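Local coordinates for protein phosphoserine phosphatase (Homo sapiens, PDB 6HYY) that hydrolyses L-phosphoserine to serine and inorganic phosphate in an active site that holds a magnesium ion, at residues D175-M180 / R198-K202; D11-V17 / V99-S105; K168-G174 / A186-F192; L83-R88 / V115-L119. All coordinates share one frame; numbering follows the deposited sequence. Where two conformers were deposited one is given.

The sheet core is held by contacts 2 and 3, which pair neighbouring parallel strands; since strands 12-16 and 170-174 lie side by side, the two contacts form one continuous hydrogen-bonded surface with mostly apolar side chains on its faces. Contact 4 packs against the sheet face that carries Phe15 and Leu103, and consists of aliphatic packing that gives way to two basic side chains at the surface. Contact 1 is partly buried and the most polar: water, phosphate and magnesium chemistry accompanies a small apolar patch against Phe189 of contact 3. Contacts 1 and 2 share the magnesium ion through Asp175 and Asp16, while contact 4 stays about 9 Å from contact 1 between nearest atoms.

Contact 1. Residues D175-M180 / R198-K202; sequences DGATDM and RQQVK. With MG (magnesium ion), chain D; PO4 (phosphate ion), chain C.
Val201 presses a methyl group onto the start of the 177-180 helix, with Val201 CG2 3.6 Å from Gly176 C. That methyl stands beside its own backbone N, opposite the carbonyl carbon, a setting that turns it to the bend at Asp175 and Gly176, while CG1 turns to Met180, whose SD is 4.2 Å from Val201 CG1. The same methyl, CG1, also meets the ring of Phe189, which touches Met180 as well.

The polar half is turned quite differently. Asp175 splits its carboxylate: OD1 binds magnesium at 2.3 Å, whereas OD2 accepts a bond from a metal-bound water and faces Arg198. The guanidinium and carboxylate planes stand 78° apart; a single oxygen, OD2, approaches the NE side of the group obliquely, and the two do not form a flat two-pronged pair. The salt bridge is very short and involves one of two deposited Arg198 conformers, which leaves its exact geometry doubtful. A second water joins Asp175 O to Arg198 N.

Gly176, the N-cap, gives its N-H to the anti lone pair of Asp179 OD2. Thr178 grips phosphate O2 with both N and OG1, the hydroxyl at 2.7 Å from O2, reaching it by sitting between backbone N and carbonyl carbon (chi1 66°). With a valine in place of Thr178, phosphate O2 would probably lose its hydroxyl bond and Lys154 one of its partners. The phosphate probably came from the crystallisation liquor. The sequence Gly-Asp-Gly-Ala-Thr-Asp, its metal-binding aspartate just before a helix, matches motif IV of the haloacid dehalogenase superfamily.

Contact 2. Residues D11-V17 / V99-S105; sequences DAVCFDV and VQVFLIS. With MG (magnesium ion), chain D; SER (serine), chain E.
Two central parallel strands of the Rossmann-like sheet meet where Val13 and Phe15 alternate with Gln100, Phe102 and Ile104 in backbone pairing. The strand directions differ by 28°, and five regular hydrogen bonds run from Asp11 O to Ile104 N. The straightest joins Phe15 N to Phe102 O at 2.9 Å, with an N-H...O angle of 174°; beyond Ile104 the pairing weakens as Val17 turns into a helix.

On one face, Val101 CG1 meets the edge of the Phe15 ring at 3.8 Å from CE2. The ring carbon CG lies beside its own backbone N, which also brings Phe102 O near the ring plane. Phe15 CB rests against Leu103 CD2, and helix 87-96 covers this side. On the other face Cys14 CB touches Ile104 CD1 at 3.7 Å, and the sulfur approaches the Phe102 ring obliquely, 5.1 Å from SG to the ring centroid. Ala12 CB lies at the edge of the same ring; helix 153-165 packs on Cys14, Phe102 and Ile104 on this face.

At their C-terminal ends the strands carry the first two sequence motifs of the haloacid dehalogenase superfamily: Asp16 with Val17 and Asp18, and Ser105. With chi1 at 170°, the Asp16 carboxylate extends away from its own backbone N, sending OD2 to magnesium at 2.2 Å while OD1 accepts the hydroxyl of bound serine, 2.5 Å from its OG. Lys154 forms a salt bridge with OD1. Ser105 OG, which takes the N-H of Gly107, lies 3.0 Å from the same ligand OG. Val17 CG2 packs on Ser105 CB at 3.8 Å.

Contact 3. Residues K168-G174 / A186-F192; sequences KKIIMIG and ADAFIGF
Phe189 lays its ring along the carbonyls of the neighbouring strand: CD1 is 3.4 Å from Met172 O, and CZ is 3.5 Å from Gly174 O. Its CG stands anti to the backbone N (chi1 168°), carrying the ring towards the C-terminal end of the pair, where Gly191 N lies 3.5 Å above one face, toward the rim. Met172 touches the ring with CG, 4.1 Å from Phe189 CD1, then bends at chi2 (81°) and leads its sulfur away. Trimming the ring to an alanine methyl would probably open a gap beside Gly174 and leave Met180 and Val201 without their shared apolar partner.

On the other face, Ile173 and Ile190 run alongside each other in the same direction, Ile173 CG1 4.1 Å from Ile190 CB. Ile190 CD1 crosses to Ile171 CG2 at 4.0 Å. At the N-terminal end Asp187 imitates a strand partner: its OD2 receives Ile170 N at 2.8 Å on the lone pair facing away from OD1, and its own N-H returns to Ile170 O. The main-chain pairing continues to Phe192, with strand axes 20° apart. Parallel strands 170-174 and 188-192, joined through short helix 177-180, make up a beta-alpha-beta unit of the Rossmann-like core.

Contact 4. Residues L83-R88 / V115-L119; sequences LTPGIR and VASKL
Leu83 and Leu119 interdigitate from opposite directions, bringing CD1 of Leu83 to 4.0 Å from CD2 of Leu119, and they form the tight inner part of this contact. The other methyl of Leu83, CD2, lies 3.8 Å from Val115 CG1. Leu119 CD2 does most of the work on its side: it sits 3.8 Å from Arg88 CA and comes within 4.3 Å of Ile87 CG2. The Leu119 side chain crosses that of Arg88 at about a right angle, its CD2 near Arg88 CG. Val21 from helix 17-21 touches Leu83, Ile87, Val115 and Leu119, closing the apolar cluster.

Outward, the packing turns to long basic chains. Lys118 bends at chi3 (72°), and this kink brings CE over Leu83 CD1 at 3.7 Å instead of letting the chain run straight on. Arg88, extended from CG to NE, has Leu83 CD1 over one guanidinium face, toward its rim. The charged ends are then near neighbours, with Arg88 NH2 4.1 Å from Lys118 NZ; such a pair of like charges gives no attraction of its own, and both residues also touch a crystal neighbour, so their ends may be set partly by the lattice.

A type II turn from Thr84 to Ile87, with Gly86 at positive phi (93°), leads into helix 87-96, with Gly86 at the N-cap. Across from it, Lys118 and Leu119 follow the end of helix 109-116. With Ile87 against Phe15 and Val115 against Leu103, the contact joins two helices flanking one face of the central sheet, the alpha/beta layering of the haloacid dehalogenase core.

Contact 1. Residues D175-M180 / R198-K202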
# COMPACT_ATOMS: atom_id res chain seq x y z
N ASP A 175 -1.22 -3.43 7.29
CA ASP A 175 -0.52 -3.61 8.55
C ASP A 175 -0.78 -2.52 9.57
O ASP A 175 -0.52 -2.74 10.76
CB ASP A 175 1.00 -3.69 8.31
CG ASP A 175 1.57 -2.37 7.82
OD1 ASP A 175 1.12 -1.90 6.76
OD2 ASP A 175 2.47 -1.80 8.48
N GLY A 176 -1.30 -1.36 9.16
CA GLY A 176 -1.26 -0.17 9.97
C GLY A 176 -2.64 0.35 10.37
O GLY A 176 -3.67 -0.09 9.85
N ALA A 177 -2.63 1.31 11.29
CA ALA A 177 -3.89 1.88 11.75
C ALA A 177 -4.64 2.59 10.63
O ALA A 177 -5.88 2.55 10.59
CB ALA A 177 -3.63 2.83 12.93
N THR A 178 -3.92 3.22 9.69
CA THR A 178 -4.61 3.87 8.57
C THR A 178 -5.34 2.86 7.70
O THR A 178 -6.35 3.20 7.09
CB THR A 178 -3.64 4.70 7.73
OG1 THR A 178 -2.69 3.85 7.06
CG2 THR A 178 -2.92 5.72 8.60
N ASP A 179 -4.86 1.62 7.64
CA ASP A 179 -5.58 0.57 6.93
C ASP A 179 -6.83 0.15 7.70
O ASP A 179 -7.92 0.01 7.13
CB ASP A 179 -4.65 -0.62 6.70
CG ASP A 179 -3.38 -0.21 6.03
OD1 ASP A 179 -3.47 0.32 4.91
OD2 ASP A 179 -2.28 -0.38 6.62
N MET A 180 -6.68 -0.06 9.01
CA MET A 180 -7.82 -0.41 9.85
C MET A 180 -8.90 0.66 9.77
O MET A 180 -10.10 0.34 9.74
CB MET A 180 -7.36 -0.60 11.30
CG MET A 180 -8.36 -1.32 12.17
SD MET A 180 -7.55 -1.79 13.72
CE MET A 180 -6.90 -0.21 14.23
N ARG A 198 2.13 -4.39 14.12
CA ARG A 198 1.73 -3.18 14.83
C ARG A 198 0.71 -3.61 15.88
O ARG A 198 -0.43 -3.94 15.55
CB ARG A 198 1.20 -2.14 13.86
CG ARG A 198 2.35 -1.43 13.13
CD ARG A 198 2.01 -0.98 11.72
NE ARG A 198 3.14 -1.16 10.81
CZ ARG A 198 4.13 -0.29 10.65
NH1 ARG A 198 4.16 0.83 11.33
NH2 ARG A 198 5.12 -0.56 9.80
N GLN A 199 1.15 -3.67 17.14
CA GLN A 199 0.35 -4.30 18.19
C GLN A 199 -1.02 -3.66 18.35
O GLN A 199 -1.99 -4.36 18.66
CB GLN A 199 1.11 -4.27 19.52
CG GLN A 199 0.48 -5.14 20.62
CD GLN A 199 0.47 -6.62 20.27
OE1 GLN A 199 1.39 -7.14 19.63
NE2 GLN A 199 -0.58 -7.32 20.69
N GLN A 200 -1.14 -2.36 18.12
CA GLN A 200 -2.46 -1.77 18.28
C GLN A 200 -3.43 -2.28 17.22
O GLN A 200 -4.63 -2.39 17.49
CB GLN A 200 -2.36 -0.24 18.31
CG GLN A 200 -2.33 0.46 16.98
CD GLN A 200 -2.40 1.98 17.16
OE1 GLN A 200 -2.73 2.48 18.24
NE2 GLN A 200 -2.06 2.71 16.10
N VAL A 201 -2.92 -2.65 16.05
CA VAL A 201 -3.79 -3.28 15.05
C VAL A 201 -4.11 -4.71 15.44
O VAL A 201 -5.27 -5.15 15.38
CB VAL A 201 -3.15 -3.20 13.64
CG1 VAL A 201 -4.05 -3.88 12.61
CG2 VAL A 201 -2.89 -1.76 13.26
N LYS A 202 -3.09 -5.47 15.87
CA LYS A 202 -3.30 -6.85 16.28
C LYS A 202 -4.28 -6.94 17.45
O LYS A 202 -5.10 -7.87 17.51
CB LYS A 202 -1.96 -7.48 16.66
CG LYS A 202 -2.05 -8.93 17.10
CD LYS A 202 -0.69 -9.54 17.34
CE LYS A 202 -0.82 -10.93 17.96
NZ LYS A 202 0.46 -11.42 18.55
MG MG D . 1.58 -0.09 5.47
P PO4 C . 0.22 3.62 9.17
O1 PO4 C . 1.04 3.33 7.94
O2 PO4 C . -1.12 2.95 9.06
O3 PO4 C . 0.95 3.13 10.39
O4 PO4 C . 0.04 5.11 9.32
O HOH W 1 0.45 -5.13 11.79
O HOH W 2 3.19 0.33 6.97
O HOH W 3 -0.03 1.08 6.48
O HOH W 4 2.02 1.86 5.06

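Contact 2. Residues D11-V17 / V99-S105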
# COMPACT_ATOMS: atom_id res chain seq x y z
N ASP A 11 -15.72 -9.50 -3.42
CA ASP A 11 -15.50 -9.34 -4.85
C ASP A 11 -14.41 -8.33 -5.18
O ASP A 11 -14.02 -8.23 -6.34
CB ASP A 11 -16.80 -9.01 -5.61
CG ASP A 11 -17.47 -7.76 -5.15
OD1 ASP A 11 -17.11 -7.20 -4.10
OD2 ASP A 11 -18.41 -7.32 -5.86
N ALA A 12 -13.87 -7.63 -4.18
CA ALA A 12 -12.70 -6.79 -4.40
C ALA A 12 -11.85 -6.82 -3.13
O ALA A 12 -12.38 -6.84 -2.02
CB ALA A 12 -13.07 -5.35 -4.77
N VAL A 13 -10.53 -6.87 -3.31
CA VAL A 13 -9.60 -6.82 -2.18
C VAL A 13 -8.60 -5.71 -2.46
O VAL A 13 -7.99 -5.68 -3.53
CB VAL A 13 -8.88 -8.16 -1.99
CG1 VAL A 13 -7.76 -8.01 -0.93
CG2 VAL A 13 -9.85 -9.26 -1.59
N CYS A 14 -8.45 -4.80 -1.51
CA CYS A 14 -7.49 -3.71 -1.62
C CYS A 14 -6.35 -3.99 -0.65
O CYS A 14 -6.60 -4.25 0.53
CB CYS A 14 -8.09 -2.35 -1.28
SG CYS A 14 -9.50 -1.92 -2.33
N PHE A 15 -5.13 -3.97 -1.16
CA PHE A 15 -3.95 -4.18 -0.34
C PHE A 15 -3.21 -2.86 -0.14
O PHE A 15 -2.93 -2.15 -1.11
CB PHE A 15 -2.97 -5.14 -1.01
CG PHE A 15 -3.41 -6.57 -1.03
CD1 PHE A 15 -3.11 -7.44 0.02
CD2 PHE A 15 -4.09 -7.07 -2.13
CE1 PHE A 15 -3.49 -8.76 -0.02
CE2 PHE A 15 -4.47 -8.42 -2.19
CZ PHE A 15 -4.19 -9.26 -1.12
N ASP A 16 -2.87 -2.57 1.11
CA ASP A 16 -1.80 -1.64 1.42
C ASP A 16 -0.49 -2.15 0.82
O ASP A 16 -0.25 -3.36 0.78
CB ASP A 16 -1.71 -1.54 2.95
CG ASP A 16 -0.49 -0.78 3.44
OD1 ASP A 16 -0.29 0.36 3.01
OD2 ASP A 16 0.23 -1.33 4.28
N VAL A 17 0.36 -1.23 0.36
CA VAL A 17 1.65 -1.66 -0.20
C VAL A 17 2.76 -1.74 0.85
O VAL A 17 3.28 -2.83 1.13
CB VAL A 17 2.05 -0.75 -1.38
CG1 VAL A 17 3.42 -1.15 -1.91
CG2 VAL A 17 0.99 -0.81 -2.48
N VAL A 99 -11.73 -12.08 -8.40
CA VAL A 99 -11.76 -10.99 -7.43
C VAL A 99 -10.92 -9.84 -7.96
O VAL A 99 -9.80 -10.06 -8.45
CB VAL A 99 -11.24 -11.49 -6.07
CG1 VAL A 99 -11.17 -10.33 -5.07
CG2 VAL A 99 -12.11 -12.59 -5.53
N GLN A 100 -11.46 -8.62 -7.92
CA GLN A 100 -10.72 -7.44 -8.38
C GLN A 100 -9.73 -7.01 -7.31
O GLN A 100 -10.11 -6.80 -6.16
CB GLN A 100 -11.70 -6.31 -8.72
CG GLN A 100 -12.69 -6.73 -9.82
CD GLN A 100 -11.99 -7.16 -11.10
OE1 GLN A 100 -11.43 -6.33 -11.80
NE2 GLN A 100 -11.99 -8.48 -11.38
N VAL A 101 -8.44 -6.94 -7.67
CA VAL A 101 -7.39 -6.66 -6.69
C VAL A 101 -6.80 -5.29 -6.96
O VAL A 101 -6.46 -4.95 -8.10
CB VAL A 101 -6.31 -7.76 -6.75
CG1 VAL A 101 -5.18 -7.45 -5.75
CG2 VAL A 101 -6.94 -9.13 -6.45
N PHE A 102 -6.65 -4.49 -5.89
CA PHE A 102 -6.17 -3.12 -5.99
C PHE A 102 -5.01 -2.94 -5.04
O PHE A 102 -4.92 -3.63 -4.03
CB PHE A 102 -7.27 -2.08 -5.64
CG PHE A 102 -8.47 -2.15 -6.54
CD1 PHE A 102 -9.49 -3.04 -6.28
CD2 PHE A 102 -8.56 -1.33 -7.65
CE1 PHE A 102 -10.60 -3.12 -7.13
CE2 PHE A 102 -9.65 -1.43 -8.53
CZ PHE A 102 -10.68 -2.31 -8.25
N LEU A 103 -4.13 -2.00 -5.39
CA LEU A 103 -3.05 -1.57 -4.52
C LEU A 103 -3.28 -0.12 -4.14
O LEU A 103 -3.54 0.72 -5.02
CB LEU A 103 -1.69 -1.73 -5.21
CG LEU A 103 -1.26 -3.13 -5.67
CD1 LEU A 103 0.19 -3.07 -6.18
CD2 LEU A 103 -1.40 -4.14 -4.54
N ILE A 104 -3.19 0.18 -2.85
CA ILE A 104 -3.38 1.55 -2.36
C ILE A 104 -2.16 1.92 -1.53
O ILE A 104 -1.74 1.16 -0.65
CB ILE A 104 -4.67 1.70 -1.51
CG1 ILE A 104 -5.87 1.16 -2.28
CG2 ILE A 104 -4.87 3.18 -1.16
CD1 ILE A 104 -7.16 1.18 -1.46
N SER A 105 -1.59 3.09 -1.82
CA SER A 105 -0.36 3.45 -1.13
C SER A 105 -0.23 4.95 -0.99
O SER A 105 -0.61 5.71 -1.88
CB SER A 105 0.85 2.89 -1.88
OG SER A 105 2.02 3.12 -1.12
MG MG D . 1.58 -0.09 5.47
N SER E . 3.10 4.43 2.58
CA SER E . 1.86 3.80 2.16
C SER E . 0.70 4.31 3.02
O SER E . -0.03 3.49 3.56
CB SER E . 1.94 2.30 2.28
OG SER E . 1.16 1.61 1.33
OXT SER E . 0.49 5.51 3.23
O HOH W 4 2.02 1.86 5.06
O HOH W 3 -0.03 1.08 6.48
O HOH W 2 3.19 0.33 6.97

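Contact 3. Residues K168-G174 / A186-F192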
# COMPACT_ATOMS: atom_id res chain seq x y z
N LYS A 168 -19.90 -5.42 -4.18
CA LYS A 168 -20.71 -5.91 -3.06
C LYS A 168 -19.93 -5.97 -1.76
O LYS A 168 -20.47 -5.63 -0.69
CB LYS A 168 -21.31 -7.28 -3.36
CG LYS A 168 -21.80 -7.35 -4.75
CD LYS A 168 -23.14 -6.66 -4.63
CE LYS A 168 -23.79 -6.65 -5.97
NZ LYS A 168 -24.08 -8.00 -6.34
N LYS A 169 -18.68 -6.38 -1.81
CA LYS A 169 -17.95 -6.67 -0.58
C LYS A 169 -16.48 -6.40 -0.84
O LYS A 169 -15.81 -7.22 -1.49
CB LYS A 169 -18.19 -8.11 -0.13
CG LYS A 169 -17.49 -8.44 1.18
CD LYS A 169 -18.26 -9.50 1.96
CE LYS A 169 -17.99 -9.40 3.45
NZ LYS A 169 -18.68 -10.51 4.19
N ILE A 170 -15.99 -5.27 -0.35
CA ILE A 170 -14.59 -4.87 -0.48
C ILE A 170 -13.88 -5.12 0.85
O ILE A 170 -14.31 -4.63 1.90
CB ILE A 170 -14.46 -3.39 -0.88
CG1 ILE A 170 -15.21 -3.10 -2.15
CG2 ILE A 170 -12.99 -3.01 -1.08
CD1 ILE A 170 -15.21 -1.60 -2.47
N ILE A 171 -12.75 -5.83 0.80
CA ILE A 171 -11.94 -6.08 1.99
C ILE A 171 -10.66 -5.27 1.86
O ILE A 171 -10.03 -5.25 0.80
CB ILE A 171 -11.61 -7.57 2.14
CG1 ILE A 171 -12.91 -8.39 2.28
CG2 ILE A 171 -10.67 -7.81 3.33
CD1 ILE A 171 -12.69 -9.85 2.57
N MET A 172 -10.30 -4.57 2.94
CA MET A 172 -9.01 -3.88 3.03
C MET A 172 -8.03 -4.75 3.82
O MET A 172 -8.40 -5.30 4.86
CB MET A 172 -9.17 -2.54 3.74
CG MET A 172 -7.86 -1.80 3.97
SD MET A 172 -7.34 -0.94 2.47
CE MET A 172 -5.55 -0.87 2.64
N ILE A 173 -6.80 -4.90 3.31
CA ILE A 173 -5.75 -5.69 3.97
C ILE A 173 -4.53 -4.83 4.15
O ILE A 173 -4.01 -4.28 3.17
CB ILE A 173 -5.40 -6.95 3.16
CG1 ILE A 173 -6.65 -7.83 2.99
CG2 ILE A 173 -4.23 -7.71 3.85
CD1 ILE A 173 -6.41 -9.19 2.32
N GLY A 174 -4.06 -4.70 5.39
CA GLY A 174 -2.89 -3.88 5.63
C GLY A 174 -2.39 -4.02 7.05
O GLY A 174 -3.01 -4.67 7.90
N ALA A 186 -14.60 0.37 3.62
CA ALA A 186 -14.47 -1.03 3.26
C ALA A 186 -15.44 -1.86 4.11
O ALA A 186 -15.86 -1.44 5.19
CB ALA A 186 -13.03 -1.53 3.45
N ASP A 187 -15.81 -3.03 3.60
CA ASP A 187 -16.78 -3.87 4.30
C ASP A 187 -16.13 -4.75 5.35
O ASP A 187 -16.81 -5.17 6.30
CB ASP A 187 -17.56 -4.69 3.28
CG ASP A 187 -18.29 -3.82 2.29
OD1 ASP A 187 -19.18 -3.04 2.74
OD2 ASP A 187 -17.96 -3.85 1.10
N ALA A 188 -14.83 -5.01 5.25
CA ALA A 188 -14.11 -5.75 6.27
C ALA A 188 -12.65 -5.35 6.19
O ALA A 188 -12.19 -4.78 5.19
CB ALA A 188 -14.25 -7.27 6.09
N PHE A 189 -11.93 -5.63 7.27
CA PHE A 189 -10.50 -5.36 7.35
C PHE A 189 -9.79 -6.60 7.86
O PHE A 189 -10.23 -7.23 8.83
CB PHE A 189 -10.22 -4.15 8.25
CG PHE A 189 -8.77 -3.99 8.62
CD1 PHE A 189 -7.83 -3.56 7.68
CD2 PHE A 189 -8.33 -4.29 9.90
CE1 PHE A 189 -6.48 -3.43 8.01
CE2 PHE A 189 -6.98 -4.16 10.24
CZ PHE A 189 -6.08 -3.71 9.30
N ILE A 190 -8.67 -6.95 7.22
CA ILE A 190 -7.77 -7.98 7.73
C ILE A 190 -6.42 -7.33 7.99
O ILE A 190 -5.77 -6.84 7.06
CB ILE A 190 -7.63 -9.15 6.75
CG1 ILE A 190 -9.01 -9.74 6.42
CG2 ILE A 190 -6.72 -10.20 7.38
CD1 ILE A 190 -8.98 -10.80 5.32
N GLY A 191 -5.98 -7.35 9.25
CA GLY A 191 -4.66 -6.85 9.58
C GLY A 191 -3.58 -7.85 9.23
O GLY A 191 -3.80 -9.06 9.22
N PHE A 192 -2.40 -7.32 8.89
CA PHE A 192 -1.29 -8.15 8.43
C PHE A 192 -0.02 -7.85 9.21
O PHE A 192 0.48 -6.72 9.16
CB PHE A 192 -1.05 -7.95 6.93
CG PHE A 192 0.06 -8.81 6.42
CD1 PHE A 192 -0.13 -10.18 6.26
CD2 PHE A 192 1.29 -8.27 6.12
CE1 PHE A 192 0.88 -10.99 5.81
CE2 PHE A 192 2.33 -9.09 5.67
CZ PHE A 192 2.12 -10.44 5.51

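Contact 4. Residues L83-R88 / V115-L119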
# COMPACT_ATOMS: atom_id res chain seq x y z
N LEU A 83 8.86 -8.31 -2.62
CA LEU A 83 7.51 -8.75 -2.32
C LEU A 83 7.51 -9.65 -1.08
O LEU A 83 8.40 -10.50 -0.88
CB LEU A 83 6.89 -9.48 -3.51
CG LEU A 83 6.73 -8.66 -4.78
CD1 LEU A 83 6.19 -9.51 -5.91
CD2 LEU A 83 5.77 -7.52 -4.54
N THR A 84 6.51 -9.46 -0.25
CA THR A 84 6.34 -10.28 0.94
C THR A 84 6.05 -11.72 0.53
O THR A 84 5.30 -11.96 -0.42
CB THR A 84 5.16 -9.72 1.74
OG1 THR A 84 5.42 -8.35 2.06
CG2 THR A 84 4.84 -10.54 2.98
N PRO A 85 6.65 -12.70 1.20
CA PRO A 85 6.34 -14.10 0.88
C PRO A 85 4.85 -14.39 0.88
O PRO A 85 4.10 -13.95 1.76
CB PRO A 85 7.07 -14.87 1.99
CG PRO A 85 8.22 -13.98 2.33
CD PRO A 85 7.73 -12.56 2.18
N GLY A 86 4.40 -15.10 -0.15
CA GLY A 86 3.02 -15.48 -0.28
C GLY A 86 2.15 -14.54 -1.08
O GLY A 86 1.08 -14.96 -1.51
N ILE A 87 2.57 -13.29 -1.28
CA ILE A 87 1.64 -12.35 -1.93
C ILE A 87 1.45 -12.69 -3.41
O ILE A 87 0.32 -12.55 -3.93
CB ILE A 87 2.05 -10.88 -1.71
CG1 ILE A 87 0.95 -9.92 -2.19
CG2 ILE A 87 3.27 -10.52 -2.46
CD1 ILE A 87 -0.42 -10.09 -1.48
N ARG A 88 2.47 -13.18 -4.12
CA ARG A 88 2.27 -13.55 -5.52
C ARG A 88 1.21 -14.65 -5.65
O ARG A 88 0.31 -14.57 -6.49
CB ARG A 88 3.57 -14.04 -6.15
CG ARG A 88 4.63 -13.00 -6.40
CD ARG A 88 5.88 -13.70 -6.98
NE ARG A 88 7.05 -12.83 -7.03
CZ ARG A 88 7.85 -12.57 -5.99
NH1 ARG A 88 7.66 -13.12 -4.79
NH2 ARG A 88 8.87 -11.74 -6.16
N VAL A 115 5.59 -2.72 -8.71
CA VAL A 115 5.09 -3.81 -7.88
C VAL A 115 3.86 -4.44 -8.51
O VAL A 115 3.75 -5.67 -8.60
CB VAL A 115 4.81 -3.29 -6.46
CG1 VAL A 115 4.08 -4.32 -5.62
CG2 VAL A 115 6.09 -2.86 -5.79
N ALA A 116 2.90 -3.61 -8.96
CA ALA A 116 1.70 -4.13 -9.59
C ALA A 116 2.02 -4.95 -10.83
O ALA A 116 1.43 -6.02 -11.06
CB ALA A 116 0.77 -2.98 -9.96
N SER A 117 2.97 -4.46 -11.64
CA SER A 117 3.60 -5.19 -12.73
C SER A 117 4.74 -6.07 -12.25
O SER A 117 5.83 -6.07 -12.80
CB SER A 117 4.08 -4.20 -13.77
OG SER A 117 4.60 -4.91 -14.87
N LYS A 118 4.52 -6.72 -11.12
CA LYS A 118 5.03 -8.04 -10.84
C LYS A 118 3.90 -8.98 -10.47
O LYS A 118 4.06 -10.20 -10.58
CB LYS A 118 6.09 -8.02 -9.71
CG LYS A 118 7.51 -7.74 -10.23
CD LYS A 118 8.50 -7.27 -9.16
CE LYS A 118 8.90 -8.40 -8.23
NZ LYS A 118 9.98 -8.00 -7.27
N LEU A 119 2.73 -8.44 -10.11
CA LEU A 119 1.58 -9.19 -9.60
C LEU A 119 0.44 -9.26 -10.61
O LEU A 119 -0.68 -9.66 -10.23
CB LEU A 119 1.06 -8.55 -8.31
CG LEU A 119 2.07 -8.51 -7.16
CD1 LEU A 119 1.63 -7.49 -6.10
CD2 LEU A 119 2.21 -9.89 -6.53